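Long-range contacts in protection of telomeres protein 1 (Schizosaccharomyces pombe, PDB 7CUI), which protects the single-stranded 3' overhang of telomeres by binding G-rich telomeric DNA, and regulates telomerase and telomere length: residues T32-I37 and V86-N91; H51-Q56 and I166-Y171; V55-F60 and L133-L138. All blocks are in the same frame, centred on the assembly; numbering follows the deposited sequence.

Interaction 1 (T32-I37 and V86-N91); sequences TTISTI and VRDVSN
Ile34 packs on the CB methylene of Asp88 and reaches Val86. The Ile34 and Asp88 side chains run past each other in opposite directions, and Ile34 CD1 lies 3.4 Å from Asp88 CB. CG1 of Ile34 stands beside its backbone N (chi1 -65°) and the chain then extends, which carries CD1 on toward Val86, 4.2 Å from Val86 CG2. Leu53 and Leu94 also pack on Ile34.

The polar contacts gather round Asp88 and Ser90. Asp88 OD1 accepts from Ser90 N at 3.2 Å through its anti lone pair, an Asx turn within the type I turn Asp88-Asn91. The side chains of Asp88 and Thr33 cross at about a right angle, with Asp88 OD1 3.6 Å from Thr33 CB. Ser90 OG takes a weak bond from Ser35 N (3.4 Å, 141°). Thr33 is the N-cap residue, and its OG1 shares a hydrogen bond with Thr36 OG1.

Were Asp88 an alanine, Ser90 N would probably lose its acceptor, the turn would be freer to shift, and a gap would open beside Thr33.

The buried carboxylate sits beside the first turn of helix 34-38, where the helix N terminus would be expected to favour its negative charge.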
loop_
_atom_site.group_PDB
_atom_site.type_symbol
_atom_site.label_atom_id
_atom_site.label_comp_id
_atom_site.label_asym_id
_atom_site.label_seq_id
_atom_site.Cartn_x
_atom_site.Cartn_y
_atom_site.Cartn_z
ATOM N N THR A 32 -0.539 9.733 14.455
ATOM C CA THR A 32 -1.800 9.268 15.025
ATOM C C THR A 32 -1.905 7.750 14.854
ATOM O O THR A 32 -0.915 7.103 14.524
ATOM C CB THR A 32 -3.013 10.017 14.452
ATOM O OG1 THR A 32 -3.100 9.744 13.054
ATOM C CG2 THR A 32 -2.991 11.511 14.709
ATOM N N THR A 33 -3.099 7.183 15.088
ATOM C CA THR A 33 -3.285 5.739 15.014
ATOM C C THR A 33 -4.427 5.381 14.066
ATOM O O THR A 33 -5.261 6.223 13.741
ATOM C CB THR A 33 -3.602 5.110 16.377
ATOM O OG1 THR A 33 -4.898 5.569 16.768
ATOM C CG2 THR A 33 -2.569 5.405 17.444
ATOM N N ILE A 34 -4.462 4.103 13.667
ATOM C CA ILE A 34 -5.483 3.569 12.779
ATOM C C ILE A 34 -6.823 3.535 13.513
ATOM O O ILE A 34 -7.873 3.671 12.887
ATOM C CB ILE A 34 -5.070 2.189 12.222
ATOM C CG1 ILE A 34 -3.828 2.293 11.332
ATOM C CG2 ILE A 34 -6.224 1.521 11.486
ATOM C CD1 ILE A 34 -3.200 0.965 10.959
ATOM N N SER A 35 -6.772 3.366 14.843
ATOM C CA SER A 35 -7.976 3.375 15.658
ATOM C C SER A 35 -8.653 4.739 15.562
ATOM O O SER A 35 -9.868 4.808 15.396
ATOM C CB SER A 35 -7.678 2.997 17.083
ATOM O OG SER A 35 -8.866 2.596 17.752
ATOM N N THR A 36 -7.847 5.808 15.633
ATOM C CA THR A 36 -8.321 7.185 15.578
ATOM C C THR A 36 -8.947 7.476 14.214
ATOM O O THR A 36 -9.971 8.156 14.131
ATOM C CB THR A 36 -7.194 8.173 15.914
ATOM O OG1 THR A 36 -6.708 7.858 17.219
ATOM C CG2 THR A 36 -7.628 9.621 15.884
ATOM N N ILE A 37 -8.321 6.947 13.154
ATOM C CA ILE A 37 -8.752 7.180 11.784
ATOM C C ILE A 37 -10.144 6.589 11.568
ATOM O O ILE A 37 -10.975 7.210 10.910
ATOM C CB ILE A 37 -7.710 6.637 10.779
ATOM C CG1 ILE A 37 -6.465 7.526 10.720
ATOM C CG2 ILE A 37 -8.311 6.422 9.394
ATOM C CD1 ILE A 37 -5.318 6.930 9.940
ATOM N N VAL A 86 -1.836 -2.741 6.537
ATOM C CA VAL A 86 -0.889 -2.330 7.563
ATOM C C VAL A 86 -1.549 -2.393 8.941
ATOM O O VAL A 86 -2.771 -2.323 9.052
ATOM C CB VAL A 86 -0.275 -0.948 7.263
ATOM C CG1 VAL A 86 0.517 -0.944 5.964
ATOM C CG2 VAL A 86 -1.313 0.164 7.272
ATOM N N ARG A 87 -0.722 -2.533 9.988
ATOM C CA ARG A 87 -1.188 -2.621 11.365
ATOM C C ARG A 87 -0.360 -1.699 12.257
ATOM O O ARG A 87 0.856 -1.592 12.106
ATOM C CB ARG A 87 -1.199 -4.076 11.848
ATOM C CG ARG A 87 -1.198 -4.257 13.360
ATOM C CD ARG A 87 -2.001 -5.456 13.832
ATOM N NE ARG A 87 -1.621 -6.716 13.199
ATOM C CZ ARG A 87 -2.367 -7.825 13.171
ATOM N NH1 ARG A 87 -3.556 -7.864 13.757
ATOM N NH2 ARG A 87 -1.905 -8.898 12.546
ATOM N N ASP A 88 -1.058 -1.072 13.207
ATOM C CA ASP A 88 -0.594 0.019 14.049
ATOM C C ASP A 88 -0.508 -0.497 15.485
ATOM O O ASP A 88 -0.937 -1.614 15.771
ATOM C CB ASP A 88 -1.599 1.169 13.930
ATOM C CG ASP A 88 -1.225 2.472 14.606
ATOM O OD1 ASP A 88 -1.237 2.502 15.849
ATOM O OD2 ASP A 88 -0.956 3.457 13.883
ATOM N N VAL A 89 0.041 0.336 16.377
ATOM C CA VAL A 89 0.127 0.078 17.808
ATOM C C VAL A 89 -1.230 -0.360 18.368
ATOM O O VAL A 89 -1.283 -1.111 19.340
ATOM C CB VAL A 89 0.673 1.315 18.555
ATOM C CG1 VAL A 89 0.780 1.081 20.052
ATOM C CG2 VAL A 89 2.019 1.760 17.997
ATOM N N SER A 90 -2.323 0.103 17.747
ATOM C CA SER A 90 -3.656 -0.058 18.306
ATOM C C SER A 90 -4.370 -1.316 17.802
ATOM O O SER A 90 -5.582 -1.428 17.962
ATOM C CB SER A 90 -4.489 1.182 18.078
ATOM O OG SER A 90 -4.583 1.494 16.695
ATOM N N ASN A 91 -3.622 -2.250 17.196
ATOM C CA ASN A 91 -4.112 -3.576 16.833
ATOM C C ASN A 91 -5.277 -3.514 15.844
ATOM O O ASN A 91 -6.146 -4.383 15.864
ATOM C CB ASN A 91 -4.477 -4.426 18.056
ATOM C CG ASN A 91 -3.352 -5.338 18.492
ATOM O OD1 ASN A 91 -2.193 -4.930 18.525
ATOM N ND2 ASN A 91 -3.681 -6.579 18.817
#

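Interaction 2 (H51-Q56 and I166-Y171); sequences HRLRVQ and IYVKEY
Val168 CG2 fills the hollow between His51 and Leu53, 4.0 Å from His51 CB and 3.7 Å from Leu53 CD1. The next notch on the same face is filled by Ile166. Its CG1 is anti to the backbone N (chi1 -173°), and CG2 is the branch turned to strand 51-56, 3.6 Å from Leu53 CB and 3.8 Å from Val55 CG1. Helix 34-38 adds Ile34 on Leu53 and Val55; strand 93-99 adds Val96 on Val168 and Phe98 on Ile166.

Arg52 and Tyr167 share the other face. They lie side by side and point the same way. The CG and CD of Arg52 rest against Tyr167 CE1, with CD at 3.7 Å. The Tyr167 hydroxyl bonds to Glu25 O.

His51 and Val168 exchange backbone bonds both ways, as do Leu53 and Ile166. This antiparallel pair joins strands 49-73 and 163-171, the first and fourth of the OB fold.

Beyond Val168, His51 NE2 donates to Glu170 OE1 (2.8 Å, 173°). The oxygen lies in the imidazole plane, but the donor stands 33° out of the carboxylate plane. Arg49 forms a salt bridge to the same oxygen. With two such donors the buried Glu170 is likely to stay ionised.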
loop_
_atom_site.group_PDB
_atom_site.type_symbol
_atom_site.label_atom_id
_atom_site.label_comp_id
_atom_site.label_asym_id
_atom_site.label_seq_id
_atom_site.Cartn_x
_atom_site.Cartn_y
_atom_site.Cartn_z
ATOM N N HIS A 51 -2.789 11.723 7.046
ATOM C CA HIS A 51 -2.351 11.183 8.330
ATOM C C HIS A 51 -0.940 10.602 8.243
ATOM O O HIS A 51 -0.413 10.370 7.159
ATOM C CB HIS A 51 -3.297 10.085 8.843
ATOM C CG HIS A 51 -4.754 10.363 8.682
ATOM N ND1 HIS A 51 -5.480 11.090 9.608
ATOM C CD2 HIS A 51 -5.626 9.986 7.723
ATOM C CE1 HIS A 51 -6.735 11.158 9.219
ATOM N NE2 HIS A 51 -6.852 10.488 8.066
ATOM N N ARG A 52 -0.362 10.326 9.419
ATOM C CA ARG A 52 0.957 9.731 9.561
ATOM C C ARG A 52 0.858 8.572 10.546
ATOM O O ARG A 52 0.266 8.717 11.610
ATOM C CB ARG A 52 1.929 10.772 10.120
ATOM C CG ARG A 52 3.396 10.384 10.030
ATOM C CD ARG A 52 4.253 11.565 10.439
ATOM N NE ARG A 52 5.026 11.291 11.638
ATOM C CZ ARG A 52 6.318 10.992 11.632
ATOM N NH1 ARG A 52 6.979 10.938 10.488
ATOM N NH2 ARG A 52 6.943 10.750 12.771
ATOM N N LEU A 53 1.440 7.424 10.187
ATOM C CA LEU A 53 1.311 6.232 11.011
ATOM C C LEU A 53 2.661 5.536 11.159
ATOM O O LEU A 53 3.491 5.596 10.259
ATOM C CB LEU A 53 0.300 5.273 10.375
ATOM C CG LEU A 53 -1.048 5.875 9.993
ATOM C CD1 LEU A 53 -1.085 6.153 8.507
ATOM C CD2 LEU A 53 -2.171 4.927 10.360
ATOM N N ARG A 54 2.860 4.885 12.312
ATOM C CA ARG A 54 3.980 3.985 12.525
ATOM C C ARG A 54 3.433 2.564 12.473
ATOM O O ARG A 54 2.593 2.191 13.295
ATOM C CB ARG A 54 4.681 4.275 13.855
ATOM C CG ARG A 54 6.049 3.619 13.974
ATOM C CD ARG A 54 6.831 4.035 15.201
ATOM N NE ARG A 54 6.903 5.484 15.342
ATOM C CZ ARG A 54 8.017 6.203 15.281
ATOM N NH1 ARG A 54 9.183 5.611 15.086
ATOM N NH2 ARG A 54 7.962 7.514 15.425
ATOM N N VAL A 55 3.927 1.780 11.507
ATOM C CA VAL A 55 3.123 0.689 10.985
ATOM C C VAL A 55 3.985 -0.526 10.635
ATOM O O VAL A 55 5.209 -0.438 10.532
ATOM C CB VAL A 55 2.269 1.201 9.806
ATOM C CG1 VAL A 55 2.795 0.791 8.437
ATOM C CG2 VAL A 55 0.800 0.865 9.979
ATOM N N GLN A 56 3.303 -1.664 10.462
ATOM C CA GLN A 56 3.872 -2.955 10.115
ATOM C C GLN A 56 3.002 -3.538 9.006
ATOM O O GLN A 56 1.781 -3.407 9.057
ATOM C CB GLN A 56 3.715 -3.870 11.326
ATOM C CG GLN A 56 4.953 -4.664 11.697
ATOM C CD GLN A 56 4.704 -5.543 12.901
ATOM O OE1 GLN A 56 3.639 -5.508 13.521
ATOM N NE2 GLN A 56 5.697 -6.352 13.235
ATOM N N ILE A 166 4.580 5.840 7.723
ATOM C CA ILE A 166 3.881 5.870 6.447
ATOM C C ILE A 166 2.955 7.085 6.433
ATOM O O ILE A 166 2.322 7.384 7.443
ATOM C CB ILE A 166 3.107 4.548 6.232
ATOM C CG1 ILE A 166 2.493 4.428 4.836
ATOM C CG2 ILE A 166 2.050 4.351 7.308
ATOM C CD1 ILE A 166 3.498 4.503 3.719
ATOM N N TYR A 167 2.904 7.790 5.295
ATOM C CA TYR A 167 1.908 8.833 5.099
ATOM C C TYR A 167 0.779 8.279 4.238
ATOM O O TYR A 167 1.034 7.605 3.244
ATOM C CB TYR A 167 2.479 10.044 4.360
ATOM C CG TYR A 167 3.681 10.714 4.973
ATOM C CD1 TYR A 167 3.968 10.609 6.323
ATOM C CD2 TYR A 167 4.515 11.501 4.194
ATOM C CE1 TYR A 167 5.070 11.241 6.879
ATOM C CE2 TYR A 167 5.618 12.143 4.733
ATOM C CZ TYR A 167 5.896 12.014 6.082
ATOM O OH TYR A 167 6.984 12.642 6.614
ATOM N N VAL A 168 -0.466 8.582 4.618
ATOM C CA VAL A 168 -1.617 8.169 3.832
ATOM C C VAL A 168 -2.488 9.386 3.545
ATOM O O VAL A 168 -2.643 10.258 4.396
ATOM C CB VAL A 168 -2.427 7.040 4.503
ATOM C CG1 VAL A 168 -1.579 5.803 4.761
ATOM C CG2 VAL A 168 -3.135 7.493 5.774
ATOM N N LYS A 169 -3.034 9.433 2.324
ATOM C CA LYS A 169 -4.048 10.412 1.975
ATOM C C LYS A 169 -5.400 9.709 1.878
ATOM O O LYS A 169 -5.553 8.740 1.139
ATOM C CB LYS A 169 -3.663 11.208 0.723
ATOM C CG LYS A 169 -3.198 10.406 -0.485
ATOM C CD LYS A 169 -2.541 11.275 -1.535
ATOM C CE LYS A 169 -1.766 10.473 -2.558
ATOM N NZ LYS A 169 -1.038 11.346 -3.510
ATOM N N GLU A 170 -6.356 10.205 2.667
ATOM C CA GLU A 170 -7.702 9.665 2.754
ATOM C C GLU A 170 -8.585 10.422 1.769
ATOM O O GLU A 170 -8.491 11.643 1.670
ATOM C CB GLU A 170 -8.213 9.857 4.183
ATOM C CG GLU A 170 -9.505 9.126 4.498
ATOM C CD GLU A 170 -9.857 9.171 5.976
ATOM O OE1 GLU A 170 -9.241 9.970 6.705
ATOM O OE2 GLU A 170 -10.736 8.401 6.401
ATOM N N TYR A 171 -9.440 9.687 1.052
ATOM C CA TYR A 171 -10.246 10.258 -0.016
ATOM C C TYR A 171 -11.395 9.313 -0.350
ATOM O O TYR A 171 -11.404 8.165 0.083
ATOM C CB TYR A 171 -9.393 10.488 -1.267
ATOM C CG TYR A 171 -8.918 9.217 -1.927
ATOM C CD1 TYR A 171 -7.842 8.507 -1.418
ATOM C CD2 TYR A 171 -9.555 8.710 -3.052
ATOM C CE1 TYR A 171 -7.412 7.329 -2.006
ATOM C CE2 TYR A 171 -9.134 7.537 -3.656
ATOM C CZ TYR A 171 -8.055 6.845 -3.133
ATOM O OH TYR A 171 -7.627 5.690 -3.719
#

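Interaction 3 (V55-F60 and L133-L138); sequences VQVVDF and LIWGNL
Phe60 and Trp135 form an offset stack. The Phe60 ring and the six-membered ring of Trp135 have centroids 4.1 Å apart and planes tilted by only 19°. The side chains cross at about a right angle. The rings are displaced, each meeting the other near its rim: Trp135 CH2 lies over one face of Phe60, and Phe60 CE2 over one face of Trp135. In both residues CG lies between the backbone N and the carbonyl carbon (chi1 63° and 65°), and from there the rings extend to meet face to face.

Val57 stands at the edge of the indole through CG1, and Val57 CB is 4.0 Å from Trp135 CB. Leu138 CD1 lies 4.1 Å from Val57 CG1, 3.9 Å from Phe60 CD2 and 3.8 Å from Asp59 N. A type II' turn, closed by Leu138 N to Trp135 O, brings Trp135 and Leu138 to the strand together. Gly136 supplies its positive phi.

Ile142 of helix 138-148 also touches Phe60. Asp59 pairs with Lys63 and meets an apolar side chain of another protein's chain.

A classic beta bulge sets Val58 and Asp59 together opposite Leu85 of strand 77-87. With these two pointing away, Val57 and Phe60 both turn to the helix end. The contact packs the junction of helices 121-135 and 138-148, between the third and fourth strands of the OB fold, onto its bulged first strand.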
loop_
_atom_site.group_PDB
_atom_site.type_symbol
_atom_site.label_atom_id
_atom_site.label_comp_id
_atom_site.label_asym_id
_atom_site.label_seq_id
_atom_site.Cartn_x
_atom_site.Cartn_y
_atom_site.Cartn_z
ATOM N N VAL A 55 3.927 1.780 11.507
ATOM C CA VAL A 55 3.123 0.689 10.985
ATOM C C VAL A 55 3.985 -0.526 10.635
ATOM O O VAL A 55 5.209 -0.438 10.532
ATOM C CB VAL A 55 2.269 1.201 9.806
ATOM C CG1 VAL A 55 2.795 0.791 8.437
ATOM C CG2 VAL A 55 0.800 0.865 9.979
ATOM N N GLN A 56 3.303 -1.664 10.462
ATOM C CA GLN A 56 3.872 -2.955 10.115
ATOM C C GLN A 56 3.002 -3.538 9.006
ATOM O O GLN A 56 1.781 -3.407 9.057
ATOM C CB GLN A 56 3.715 -3.870 11.326
ATOM C CG GLN A 56 4.953 -4.664 11.697
ATOM C CD GLN A 56 4.704 -5.543 12.901
ATOM O OE1 GLN A 56 3.639 -5.508 13.521
ATOM N NE2 GLN A 56 5.697 -6.352 13.235
ATOM N N VAL A 57 3.616 -4.179 8.001
ATOM C CA VAL A 57 2.828 -4.801 6.947
ATOM C C VAL A 57 2.403 -6.191 7.406
ATOM O O VAL A 57 3.227 -6.974 7.883
ATOM C CB VAL A 57 3.553 -4.871 5.590
ATOM C CG1 VAL A 57 2.655 -5.484 4.522
ATOM C CG2 VAL A 57 4.059 -3.512 5.133
ATOM N N VAL A 58 1.119 -6.494 7.200
ATOM C CA VAL A 58 0.502 -7.681 7.762
ATOM C C VAL A 58 -0.091 -8.548 6.650
ATOM O O VAL A 58 -0.304 -9.744 6.843
ATOM C CB VAL A 58 -0.512 -7.269 8.850
ATOM C CG1 VAL A 58 -1.769 -8.148 8.890
ATOM C CG2 VAL A 58 0.164 -7.193 10.216
ATOM N N ASP A 59 -0.332 -7.941 5.481
ATOM C CA ASP A 59 -0.888 -8.620 4.319
ATOM C C ASP A 59 -0.722 -7.704 3.105
ATOM O O ASP A 59 -0.376 -6.533 3.267
ATOM C CB ASP A 59 -2.352 -9.014 4.556
ATOM C CG ASP A 59 -2.858 -10.134 3.660
ATOM O OD1 ASP A 59 -2.166 -10.467 2.688
ATOM O OD2 ASP A 59 -3.942 -10.670 3.947
ATOM N N PHE A 60 -0.965 -8.235 1.897
ATOM C CA PHE A 60 -0.934 -7.425 0.685
ATOM C C PHE A 60 -1.783 -8.045 -0.426
ATOM O O PHE A 60 -2.118 -9.231 -0.381
ATOM C CB PHE A 60 0.505 -7.184 0.219
ATOM C CG PHE A 60 1.266 -8.428 -0.168
ATOM C CD1 PHE A 60 1.032 -9.057 -1.386
ATOM C CD2 PHE A 60 2.222 -8.966 0.680
ATOM C CE1 PHE A 60 1.735 -10.197 -1.744
ATOM C CE2 PHE A 60 2.930 -10.105 0.324
ATOM C CZ PHE A 60 2.682 -10.721 -0.886
ATOM N N LEU A 133 12.476 -5.388 2.078
ATOM C CA LEU A 133 12.940 -4.404 3.042
ATOM C C LEU A 133 11.779 -3.788 3.829
ATOM O O LEU A 133 12.018 -3.148 4.854
ATOM C CB LEU A 133 13.783 -3.341 2.328
ATOM C CG LEU A 133 14.997 -3.856 1.548
ATOM C CD1 LEU A 133 15.676 -2.734 0.761
ATOM C CD2 LEU A 133 15.998 -4.559 2.461
ATOM N N ILE A 134 10.531 -3.993 3.376
ATOM C CA ILE A 134 9.378 -3.441 4.085
ATOM C C ILE A 134 8.521 -4.530 4.731
ATOM O O ILE A 134 7.802 -4.235 5.685
ATOM C CB ILE A 134 8.517 -2.490 3.222
ATOM C CG1 ILE A 134 7.883 -3.200 2.023
ATOM C CG2 ILE A 134 9.299 -1.258 2.805
ATOM C CD1 ILE A 134 6.726 -2.446 1.402
ATOM N N TRP A 135 8.563 -5.769 4.219
ATOM C CA TRP A 135 7.699 -6.804 4.775
ATOM C C TRP A 135 8.442 -8.104 5.111
ATOM O O TRP A 135 7.801 -9.119 5.390
ATOM C CB TRP A 135 6.472 -7.049 3.880
ATOM C CG TRP A 135 6.755 -7.616 2.518
ATOM C CD1 TRP A 135 7.770 -8.458 2.153
ATOM C CD2 TRP A 135 5.970 -7.402 1.328
ATOM N NE1 TRP A 135 7.671 -8.769 0.823
ATOM C CE2 TRP A 135 6.583 -8.130 0.286
ATOM C CE3 TRP A 135 4.815 -6.664 1.043
ATOM C CZ2 TRP A 135 6.079 -8.138 -1.018
ATOM C CZ3 TRP A 135 4.322 -6.661 -0.245
ATOM C CH2 TRP A 135 4.940 -7.400 -1.259
ATOM N N GLY A 136 9.781 -8.084 5.079
ATOM C CA GLY A 136 10.571 -9.249 5.457
ATOM C C GLY A 136 10.107 -10.526 4.760
ATOM O O GLY A 136 9.965 -10.557 3.528
ATOM N N ASN A 137 9.844 -11.566 5.567
ATOM C CA ASN A 137 9.523 -12.888 5.044
ATOM C C ASN A 137 8.022 -13.077 4.820
ATOM O O ASN A 137 7.577 -14.208 4.633
ATOM C CB ASN A 137 10.063 -14.020 5.920
ATOM C CG ASN A 137 11.565 -13.970 6.085
ATOM O OD1 ASN A 137 12.064 -13.421 7.066
ATOM N ND2 ASN A 137 12.291 -14.513 5.128
ATOM N N LEU A 138 7.255 -11.977 4.794
ATOM C CA LEU A 138 5.806 -12.038 4.652
ATOM C C LEU A 138 5.399 -12.719 3.339
ATOM O O LEU A 138 4.538 -13.600 3.343
ATOM C CB LEU A 138 5.247 -10.614 4.729
ATOM C CG LEU A 138 3.884 -10.416 5.401
ATOM C CD1 LEU A 138 2.984 -9.574 4.507
ATOM C CD2 LEU A 138 3.208 -11.723 5.795
#

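The chain is the C-terminal part of the protein. Interaction 1 comes first, closing the loop from helix 34-38 through strand 49-73 to the turn after strand 77-87. Interactions 2 and 3 start inside that loop and end beyond it, so interaction 1 crosses both. They begin on overlapping parts of strand 49-73, sharing Val55 and Gln56. Interaction 3 closes earlier, at the end of helix 121-135; interaction 2 closes last, at strand 163-171. Strand 49-73 is thus the common element: strand 163-171 pairs with its earlier part, the helical insertion packs further along, and Arg87 N of interaction 1 meets Gln56 O.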